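Local structure of receptor-like protein kinase ANXUR1 (6FIG) at residues S255-T269 / Q348-S362. The protein probably acts as a pollen-tube receptor-like serine/threonine kinase in plant reproduction, sensing extracellular signals through its tandem malectin-like ectodomain. Numbering follows the deposited sequence. Where two conformers were deposited one is given.
Sequences SQGPNGDINLKSNLT and QMTPSTFGQPEYYDS. With NAG (2-acetamido-2-deoxy-beta-D-glucopyranose), chain D.
Q256 reaches across to S362, P351 and D361. CB lies against D361 OD1, 3.4 Å away. CG, set beside the backbone N (chi1 -77°), packs on S362 OG, and the extended chain carries the amide to a corner of P351, OE1 coming within 3.2 Å of CD. OE1 accepts a 2.8 Å bond from S362 OG, while one N-H of NE2 is shared between S266 O and N263 O, a bifurcated bond bent at both acceptors (135°). Glutamine suits this place because one neutral group both accepts and donates, tying its loop to those carbonyls and to S362. The hydroxyl of T350 lets OG1 donate to S266 O from the face opposite NE2. N263 offers a flat amide whose ND2 serves two carbonyls in its plane, Y360 O (2.8 Å, nearly straight) and G257 O. D361 OD1 takes the G257 N-H from above the carboxylate plane at 3.1 Å; at phi 128° a CB on G257 would jam against the preceding carbonyl O. L264, branched and apolar, lays CD1 over one Y360 ring face, a CH-pi contact 4.3 Å from the centroid, and CD2 against P351 and T353. L268 and M349 form an antiparallel hydrogen-bonded pair. N267 ND2 is bonded to NAG C1 in the sequon N267-L268-T269, with Q348 OE1 2.6 Å from NAG O6. Strand 268-273, paired with 344-351, is an outermost strand of a four-stranded antiparallel sheet in the malectin-like domain.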
ATOM      1  N   SER A 255     -17.321  17.628 -20.851  1.00 26.07           N
ATOM      2  CA  SER A 255     -18.149  17.469 -22.045  1.00 26.42           C
ATOM      3  C   SER A 255     -18.259  18.804 -22.740  1.00 27.30           C
ATOM      4  O   SER A 255     -17.805  19.824 -22.223  1.00 27.91           O
ATOM      5  CB  SER A 255     -19.523  16.935 -21.659  1.00 26.89           C
ATOM      6  OG  SER A 255     -20.261  17.903 -20.938  1.00 29.42           O
ATOM      7  N   GLN A 256     -18.873  18.820 -23.919  1.00 27.07           N
ATOM      8  CA  GLN A 256     -19.080  20.090 -24.610  1.00 28.58           C
ATOM      9  C   GLN A 256     -20.231  20.851 -24.023  1.00 29.76           C
ATOM     10  O   GLN A 256     -20.145  22.057 -23.885  1.00 32.03           O
ATOM     11  CB  GLN A 256     -19.239  19.893 -26.102  1.00 28.75           C
ATOM     12  CG  GLN A 256     -17.905  19.634 -26.765  1.00 28.13           C
ATOM     13  CD  GLN A 256     -18.045  19.503 -28.254  1.00 28.92           C
ATOM     14  OE1 GLN A 256     -18.351  18.416 -28.743  1.00 29.31           O
ATOM     15  NE2 GLN A 256     -17.845  20.602 -28.982  1.00 29.96           N
ATOM     16  N   GLY A 257     -21.298  20.147 -23.658  1.00 29.75           N
ATOM     17  CA  GLY A 257     -22.396  20.738 -22.879  1.00 31.30           C
ATOM     18  C   GLY A 257     -23.770  20.506 -23.490  1.00 31.99           C
ATOM     19  O   GLY A 257     -23.905  19.722 -24.434  1.00 31.23           O
ATOM     20  N   PRO A 258     -24.802  21.177 -22.950  1.00 34.02           N
ATOM     21  CA  PRO A 258     -26.197  20.928 -23.347  1.00 34.89           C
ATOM     22  C   PRO A 258     -26.676  21.568 -24.657  1.00 35.75           C
ATOM     23  O   PRO A 258     -27.758  21.206 -25.109  1.00 36.47           O
ATOM     24  CB  PRO A 258     -26.992  21.524 -22.174  1.00 36.52           C
ATOM     25  CG  PRO A 258     -26.143  22.664 -21.725  1.00 37.29           C
ATOM     26  CD  PRO A 258     -24.721  22.186 -21.875  1.00 35.73           C
ATOM     27  N   ASN A 259     -25.935  22.529 -25.222  1.00 36.10           N
ATOM     28  CA  ASN A 259     -26.334  23.196 -26.479  1.00 37.05           C
ATOM     29  C   ASN A 259     -25.705  22.512 -27.688  1.00 34.74           C
ATOM     30  O   ASN A 259     -24.581  22.817 -28.067  1.00 33.59           O
ATOM     31  CB  ASN A 259     -25.953  24.688 -26.473  1.00 39.65           C
ATOM     32  CG  ASN A 259     -26.589  25.461 -27.631  1.00 42.27           C
ATOM     33  OD1 ASN A 259     -26.873  24.899 -28.704  1.00 42.99           O
ATOM     34  ND2 ASN A 259     -26.861  26.750 -27.406  1.00 44.97           N
ATOM     35  N   GLY A 260     -26.462  21.617 -28.314  1.00 34.10           N
ATOM     36  CA  GLY A 260     -25.974  20.868 -29.473  1.00 33.02           C
ATOM     37  C   GLY A 260     -25.566  21.732 -30.660  1.00 33.73           C
ATOM     38  O   GLY A 260     -24.655  21.372 -31.385  1.00 32.61           O
ATOM     39  N   ASP A 261     -26.209  22.880 -30.864  1.00 35.92           N
ATOM     40  CA  ASP A 261     -25.824  23.746 -31.992  1.00 37.73           C
ATOM     41  C   ASP A 261     -24.419  24.283 -31.821  1.00 37.78           C
ATOM     42  O   ASP A 261     -23.595  24.214 -32.745  1.00 37.50           O
ATOM     43  CB  ASP A 261     -26.787  24.919 -32.179  1.00 40.07           C
ATOM     44  CG  ASP A 261     -26.377  25.819 -33.341  1.00 42.07           C
ATOM     45  OD1 ASP A 261     -26.627  25.441 -34.515  1.00 41.86           O
ATOM     46  OD2 ASP A 261     -25.785  26.892 -33.091  1.00 44.22           O
ATOM     47  N   ILE A 262     -24.148  24.784 -30.613  1.00 38.53           N
ATOM     48  CA  ILE A 262     -22.836  25.296 -30.244  1.00 39.15           C
ATOM     49  C   ILE A 262     -21.804  24.160 -30.342  1.00 35.51           C
ATOM     50  O   ILE A 262     -20.721  24.352 -30.881  1.00 35.65           O
ATOM     51  CB  ILE A 262     -22.855  25.897 -28.810  1.00 41.53           C
ATOM     52  CG1 ILE A 262     -23.679  27.188 -28.789  1.00 45.32           C
ATOM     53  CG2 ILE A 262     -21.446  26.129 -28.285  1.00 41.72           C
ATOM     54  CD1 ILE A 262     -23.930  27.763 -27.401  1.00 47.07           C
ATOM     55  N   ASN A 263     -22.157  22.983 -29.832  1.00 33.19           N
ATOM     56  CA  ASN A 263     -21.274  21.812 -29.878  1.00 31.16           C
ATOM     57  C   ASN A 263     -20.866  21.421 -31.302  1.00 31.10           C
ATOM     58  O   ASN A 263     -19.698  21.179 -31.581  1.00 30.12           O
ATOM     59  CB  ASN A 263     -21.897  20.616 -29.156  1.00 29.85           C
ATOM     60  CG  ASN A 263     -22.145  20.875 -27.674  1.00 29.88           C
ATOM     61  OD1 ASN A 263     -21.715  21.910 -27.117  1.00 30.48           O
ATOM     62  ND2 ASN A 263     -22.880  19.971 -27.043  1.00 28.32           N
ATOM     63  N   LEU A 264     -21.836  21.431 -32.211  1.00 32.39           N
ATOM     64  CA  LEU A 264     -21.579  21.137 -33.620  1.00 33.43           C
ATOM     65  C   LEU A 264     -20.671  22.137 -34.341  1.00 35.95           C
ATOM     66  O   LEU A 264     -20.149  21.828 -35.419  1.00 38.09           O
ATOM     67  CB  LEU A 264     -22.907  21.031 -34.379  1.00 33.83           C
ATOM     68  CG  LEU A 264     -23.693  19.765 -34.043  1.00 32.79           C
ATOM     69  CD1 LEU A 264     -25.132  19.922 -34.462  1.00 33.79           C
ATOM     70  CD2 LEU A 264     -23.069  18.561 -34.729  1.00 32.27           C
ATOM     71  N   LYS A 265     -20.506  23.333 -33.773  1.00 36.55           N
ATOM     72  CA  LYS A 265     -19.662  24.364 -34.358  1.00 37.63           C
ATOM     73  C   LYS A 265     -18.291  24.483 -33.720  1.00 37.07           C
ATOM     74  O   LYS A 265     -17.562  25.405 -34.041  1.00 37.64           O
ATOM     75  CB  LYS A 265     -20.393  25.713 -34.297  1.00 39.90           C
ATOM     76  CG  LYS A 265     -21.664  25.715 -35.128  1.00 41.17           C
ATOM     77  CD  LYS A 265     -22.503  26.950 -34.873  1.00 43.35           C
ATOM     78  CE  LYS A 265     -23.757  26.950 -35.727  1.00 44.71           C
ATOM     79  NZ  LYS A 265     -24.633  28.078 -35.343  1.00 46.40           N
ATOM     80  N   SER A 266     -17.917  23.539 -32.859  1.00 35.53           N
ATOM     81  CA  SER A 266     -16.640  23.642 -32.152  1.00 36.91           C
ATOM     82  C   SER A 266     -16.053  22.297 -31.762  1.00 34.17           C
ATOM     83  O   SER A 266     -16.749  21.280 -31.697  1.00 32.64           O
ATOM     84  CB  SER A 266     -16.814  24.513 -30.906  1.00 38.66           C
ATOM     85  OG  SER A 266     -17.834  23.997 -30.069  1.00 39.74           O
ATOM     86  N   ASN A 267     -14.745  22.315 -31.500  1.00 34.18           N
ATOM     87  CA  ASN A 267     -14.037  21.187 -30.929  1.00 32.90           C
ATOM     88  C   ASN A 267     -13.695  21.538 -29.487  1.00 32.56           C
ATOM     89  O   ASN A 267     -13.349  22.691 -29.174  1.00 34.34           O
ATOM     90  CB  ASN A 267     -12.717  20.954 -31.661  1.00 34.08           C
ATOM     91  CG  ASN A 267     -12.836  20.073 -32.893  1.00 35.13           C
ATOM     92  OD1 ASN A 267     -13.242  18.895 -32.821  1.00 35.10           O
ATOM     93  ND2 ASN A 267     -12.430  20.628 -34.030  1.00 39.07           N
ATOM     94  N   LEU A 268     -13.779  20.549 -28.620  1.00 30.15           N
ATOM     95  CA  LEU A 268     -13.103  20.599 -27.330  1.00 29.96           C
ATOM     96  C   LEU A 268     -11.661  20.191 -27.637  1.00 28.02           C
ATOM     97  O   LEU A 268     -11.433  19.153 -28.250  1.00 26.28           O
ATOM     98  CB  LEU A 268     -13.789  19.648 -26.383  1.00 30.89           C
ATOM     99  CG  LEU A 268     -13.598  19.680 -24.883  1.00 32.63           C
ATOM    100  CD1 LEU A 268     -13.829  21.068 -24.320  1.00 34.13           C
ATOM    101  CD2 LEU A 268     -14.586  18.678 -24.284  1.00 32.39           C
ATOM    102  N   THR A 269     -10.700  21.037 -27.263  1.00 28.03           N
ATOM    103  CA  THR A 269      -9.318  20.879 -27.707  1.00 27.99           C
ATOM    104  C   THR A 269      -8.343  20.957 -26.533  1.00 27.40           C
ATOM    105  O   THR A 269      -8.359  21.936 -25.787  1.00 28.38           O
ATOM    106  CB  THR A 269      -8.957  21.974 -28.720  1.00 29.52           C
ATOM    107  OG1 THR A 269      -9.844  21.901 -29.851  1.00 30.26           O
ATOM    108  CG2 THR A 269      -7.498  21.853 -29.218  1.00 29.43           C
ATOM    109  N   GLN A 348      -8.665  16.510 -30.016  1.00 24.17           N
ATOM    110  CA  GLN A 348      -9.896  17.283 -30.272  1.00 25.35           C
ATOM    111  C   GLN A 348     -11.077  16.358 -30.344  1.00 24.76           C
ATOM    112  O   GLN A 348     -10.948  15.256 -30.837  1.00 24.70           O
ATOM    113  CB  GLN A 348      -9.792  18.070 -31.561  1.00 26.98           C
ATOM    114  CG  GLN A 348      -8.708  19.126 -31.521  1.00 28.55           C
ATOM    115  CD  GLN A 348      -8.539  19.798 -32.842  1.00 30.85           C
ATOM    116  OE1 GLN A 348      -8.119  19.167 -33.818  1.00 31.91           O
ATOM    117  NE2 GLN A 348      -8.900  21.081 -32.912  1.00 33.58           N
ATOM    118  N   MET A 349     -12.209  16.795 -29.805  1.00 25.10           N
ATOM    119  CA  MET A 349     -13.458  16.068 -30.004  1.00 25.30           C
ATOM    120  C   MET A 349     -14.620  17.006 -30.302  1.00 25.44           C
ATOM    121  O   MET A 349     -14.650  18.151 -29.865  1.00 25.11           O
ATOM    122  CB  MET A 349     -13.768  15.100 -28.856  1.00 26.76           C
ATOM    123  CG  MET A 349     -13.798  15.669 -27.462  1.00 28.10           C
ATOM    124  SD  MET A 349     -14.051  14.349 -26.238  1.00 29.58           S
ATOM    125  CE  MET A 349     -12.730  13.237 -26.530  1.00 28.79           C
ATOM    126  N   THR A 350     -15.578  16.478 -31.065  1.00 24.71           N
ATOM    127  CA  THR A 350     -16.721  17.255 -31.538  1.00 25.80           C
ATOM    128  C   THR A 350     -17.815  16.232 -31.818  1.00 24.91           C
ATOM    129  O   THR A 350     -17.505  15.071 -32.069  1.00 24.23           O
ATOM    130  CB  THR A 350     -16.353  18.092 -32.795  1.00 27.14           C
ATOM    131  OG1 THR A 350     -17.401  19.024 -33.131  1.00 29.32           O
ATOM    132  CG2 THR A 350     -16.080  17.206 -34.007  1.00 27.38           C
ATOM    133  N   PRO A 351     -19.091  16.649 -31.811  1.00 24.97           N
ATOM    134  CA  PRO A 351     -20.114  15.624 -32.033  1.00 24.64           C
ATOM    135  C   PRO A 351     -20.093  15.082 -33.458  1.00 24.95           C
ATOM    136  O   PRO A 351     -19.742  15.796 -34.398  1.00 25.63           O
ATOM    137  CB  PRO A 351     -21.439  16.388 -31.807  1.00 25.76           C
ATOM    138  CG  PRO A 351     -21.044  17.624 -31.075  1.00 26.15           C
ATOM    139  CD  PRO A 351     -19.705  17.971 -31.605  1.00 26.24           C
ATOM    140  N   SER A 352     -20.502  13.822 -33.588  1.00 24.72           N
ATOM    141  CA  SER A 352     -20.717  13.220 -34.894  1.00 25.91           C
ATOM    142  C   SER A 352     -22.189  13.392 -35.246  1.00 26.68           C
ATOM    143  O   SER A 352     -23.068  13.335 -34.376  1.00 26.43           O
ATOM    144  CB  SER A 352     -20.374  11.731 -34.858  1.00 25.13           C
ATOM    145  OG  SER A 352     -20.717  11.092 -36.084  1.00 26.65           O
ATOM    146  N   THR A 353     -22.456  13.583 -36.528  1.00 28.46           N
ATOM    147  CA  THR A 353     -23.827  13.530 -37.013  1.00 29.40           C
ATOM    148  C   THR A 353     -24.204  12.137 -37.534  1.00 30.25           C
ATOM    149  O   THR A 353     -25.375  11.911 -37.909  1.00 30.67           O
ATOM    150  CB  THR A 353     -24.073  14.571 -38.111  1.00 31.02           C
ATOM    151  OG1 THR A 353     -23.106  14.400 -39.153  1.00 31.64           O
ATOM    152  CG2 THR A 353     -23.979  15.980 -37.526  1.00 31.23           C
ATOM    153  N   PHE A 354     -23.234  11.226 -37.596  1.00 29.64           N
ATOM    154  CA  PHE A 354     -23.472   9.910 -38.158  1.00 31.39           C
ATOM    155  C   PHE A 354     -24.499   9.138 -37.335  1.00 31.08           C
ATOM    156  O   PHE A 354     -24.372   9.035 -36.123  1.00 30.18           O
ATOM    157  CB  PHE A 354     -22.178   9.111 -38.244  1.00 32.00           C
ATOM    158  CG  PHE A 354     -22.364   7.737 -38.829  1.00 33.46           C
ATOM    159  CD1 PHE A 354     -22.360   6.614 -38.005  1.00 32.98           C
ATOM    160  CD2 PHE A 354     -22.585   7.577 -40.197  1.00 35.66           C
ATOM    161  CE1 PHE A 354     -22.559   5.345 -38.546  1.00 34.42           C
ATOM    162  CE2 PHE A 354     -22.780   6.310 -40.743  1.00 36.52           C
ATOM    163  CZ  PHE A 354     -22.757   5.197 -39.914  1.00 35.60           C
ATOM    164  N   GLY A 355     -25.538   8.635 -38.001  1.00 31.99           N
ATOM    165  CA  GLY A 355     -26.520   7.765 -37.338  1.00 32.24           C
ATOM    166  C   GLY A 355     -27.575   8.475 -36.503  1.00 32.31           C
ATOM    167  O   GLY A 355     -28.328   7.816 -35.781  1.00 32.15           O
ATOM    168  N   GLN A 356     -27.665   9.801 -36.623  1.00 32.06           N
ATOM    169  CA  GLN A 356     -28.741  10.568 -36.024  1.00 33.26           C
ATOM    170  C   GLN A 356     -28.814  10.343 -34.505  1.00 31.06           C
ATOM    171  O   GLN A 356     -29.820   9.861 -33.979  1.00 30.98           O
ATOM    172  CB  GLN A 356     -30.090  10.241 -36.721  1.00 35.93           C
ATOM    173  CG  GLN A 356     -30.138  10.472 -38.240  1.00 39.50           C
ATOM    174  CD  GLN A 356     -29.253   9.534 -39.079  1.00 41.80           C
ATOM    175  OE1 GLN A 356     -29.399   8.294 -39.067  1.00 43.28           O
ATOM    176  NE2 GLN A 356     -28.328  10.135 -39.830  1.00 44.52           N
ATOM    177  N   PRO A 357     -27.726  10.678 -33.788  1.00 28.89           N
ATOM    178  CA  PRO A 357     -27.714  10.450 -32.348  1.00 28.10           C
ATOM    179  C   PRO A 357     -28.716  11.340 -31.616  1.00 28.57           C
ATOM    180  O   PRO A 357     -29.104  12.385 -32.143  1.00 29.89           O
ATOM    181  CB  PRO A 357     -26.278  10.797 -31.962  1.00 26.89           C
ATOM    182  CG  PRO A 357     -25.864  11.823 -32.969  1.00 27.39           C
ATOM    183  CD  PRO A 357     -26.505  11.367 -34.251  1.00 28.09           C
ATOM    184  N   GLU A 358     -29.149  10.927 -30.427  1.00 28.37           N
ATOM    185  CA  GLU A 358     -30.123  11.716 -29.662  1.00 29.56           C
ATOM    186  C   GLU A 358     -29.608  13.114 -29.338  1.00 29.10           C
ATOM    187  O   GLU A 358     -30.351  14.103 -29.479  1.00 29.39           O
ATOM    188  CB  GLU A 358     -30.538  11.019 -28.362  1.00 30.42           C
ATOM    189  CG  GLU A 358     -31.729  11.700 -27.695  1.00 33.03           C
ATOM    190  CD  GLU A 358     -32.246  10.979 -26.475  1.00 34.83           C
ATOM    191  OE1 GLU A 358     -33.040  11.601 -25.733  1.00 37.78           O
ATOM    192  OE2 GLU A 358     -31.891   9.804 -26.263  1.00 34.77           O
ATOM    193  N   TYR A 359     -28.351  13.197 -28.901  1.00 27.79           N
ATOM    194  CA  TYR A 359     -27.718  14.447 -28.548  1.00 28.14           C
ATOM    195  C   TYR A 359     -26.509  14.664 -29.440  1.00 26.48           C
ATOM    196  O   TYR A 359     -26.014  13.725 -30.080  1.00 25.94           O
ATOM    197  CB  TYR A 359     -27.253  14.412 -27.085  1.00 29.29           C
ATOM    198  CG  TYR A 359     -28.372  14.217 -26.100  1.00 31.26           C
ATOM    199  CD1 TYR A 359     -29.185  15.281 -25.740  1.00 34.57           C
ATOM    200  CD2 TYR A 359     -28.625  12.961 -25.519  1.00 32.07           C
ATOM    201  CE1 TYR A 359     -30.232  15.112 -24.845  1.00 36.28           C
ATOM    202  CE2 TYR A 359     -29.661  12.783 -24.605  1.00 33.80           C
ATOM    203  CZ  TYR A 359     -30.460  13.866 -24.269  1.00 36.22           C
ATOM    204  OH  TYR A 359     -31.509  13.753 -23.374  1.00 38.64           O
ATOM    205  N   TYR A 360     -26.022  15.894 -29.451  1.00 26.01           N
ATOM    206  CA  TYR A 360     -24.802  16.261 -30.154  1.00 25.98           C
ATOM    207  C   TYR A 360     -23.822  16.778 -29.111  1.00 25.86           C
ATOM    208  O   TYR A 360     -23.879  17.931 -28.711  1.00 26.96           O
ATOM    209  CB  TYR A 360     -25.080  17.280 -31.240  1.00 27.01           C
ATOM    210  CG  TYR A 360     -25.991  16.725 -32.306  1.00 27.62           C
ATOM    211  CD1 TYR A 360     -25.503  15.815 -33.243  1.00 27.33           C
ATOM    212  CD2 TYR A 360     -27.340  17.071 -32.362  1.00 28.95           C
ATOM    213  CE1 TYR A 360     -26.327  15.286 -34.221  1.00 28.28           C
ATOM    214  CE2 TYR A 360     -28.166  16.544 -33.353  1.00 29.38           C
ATOM    215  CZ  TYR A 360     -27.636  15.640 -34.263  1.00 29.06           C
ATOM    216  OH  TYR A 360     -28.440  15.095 -35.242  1.00 30.24           O
ATOM    217  N   ASP A 361     -22.958  15.882 -28.648  1.00 25.02           N
ATOM    218  CA  ASP A 361     -22.074  16.167 -27.503  1.00 25.50           C
ATOM    219  C   ASP A 361     -20.867  15.250 -27.594  1.00 24.29           C
ATOM    220  O   ASP A 361     -20.798  14.354 -28.443  1.00 23.37           O
ATOM    221  CB  ASP A 361     -22.866  15.928 -26.200  1.00 26.22           C
ATOM    222  CG  ASP A 361     -22.273  16.645 -24.955  1.00 26.97           C
ATOM    223  OD1 ASP A 361     -21.306  17.413 -25.066  1.00 26.19           O
ATOM    224  OD2 ASP A 361     -22.825  16.405 -23.845  1.00 28.42           O
ATOM    225  N   SER A 362     -19.902  15.496 -26.719  1.00 23.60           N
ATOM    226  CA  SER A 362     -18.734  14.629 -26.585  0.79 23.02           C
ATOM    227  C   SER A 362     -18.278  14.698 -25.136  1.00 22.88           C
ATOM    228  O   SER A 362     -18.610  15.635 -24.421  1.00 23.75           O
ATOM    229  CB  SER A 362     -17.616  15.075 -27.514  0.79 23.07           C
ATOM    230  OG  SER A 362     -17.182  16.387 -27.207  0.79 23.66           O
TER
HETATM  231  C1  NAG D   1     -12.385  19.931 -35.285  1.00 42.16           C
HETATM  232  C2  NAG D   1     -12.966  20.717 -36.443  1.00 45.73           C
HETATM  233  C3  NAG D   1     -12.615  20.071 -37.779  1.00 46.80           C
HETATM  234  C4  NAG D   1     -11.144  19.703 -37.867  1.00 47.31           C
HETATM  235  C5  NAG D   1     -10.767  18.851 -36.663  1.00 43.75           C
HETATM  236  C6  NAG D   1      -9.333  18.330 -36.647  1.00 42.71           C
HETATM  237  C7  NAG D   1     -15.099  21.828 -35.907  1.00 48.56           C
HETATM  238  C8  NAG D   1     -16.580  21.606 -35.731  1.00 48.06           C
HETATM  239  N2  NAG D   1     -14.410  20.730 -36.232  1.00 46.38           N
HETATM  240  O3  NAG D   1     -12.937  20.983 -38.828  1.00 49.15           O
HETATM  241  O4  NAG D   1     -10.918  18.932 -39.050  1.00 51.35           O
HETATM  242  O5  NAG D   1     -11.001  19.663 -35.520  1.00 41.92           O
HETATM  243  O6  NAG D   1      -8.402  19.394 -36.431  1.00 43.28           O
HETATM  244  O7  NAG D   1     -14.584  22.934 -35.765  1.00 49.66           O
HETATM  245  O   HOH W   1     -22.829  17.673 -21.590  1.00 33.50           O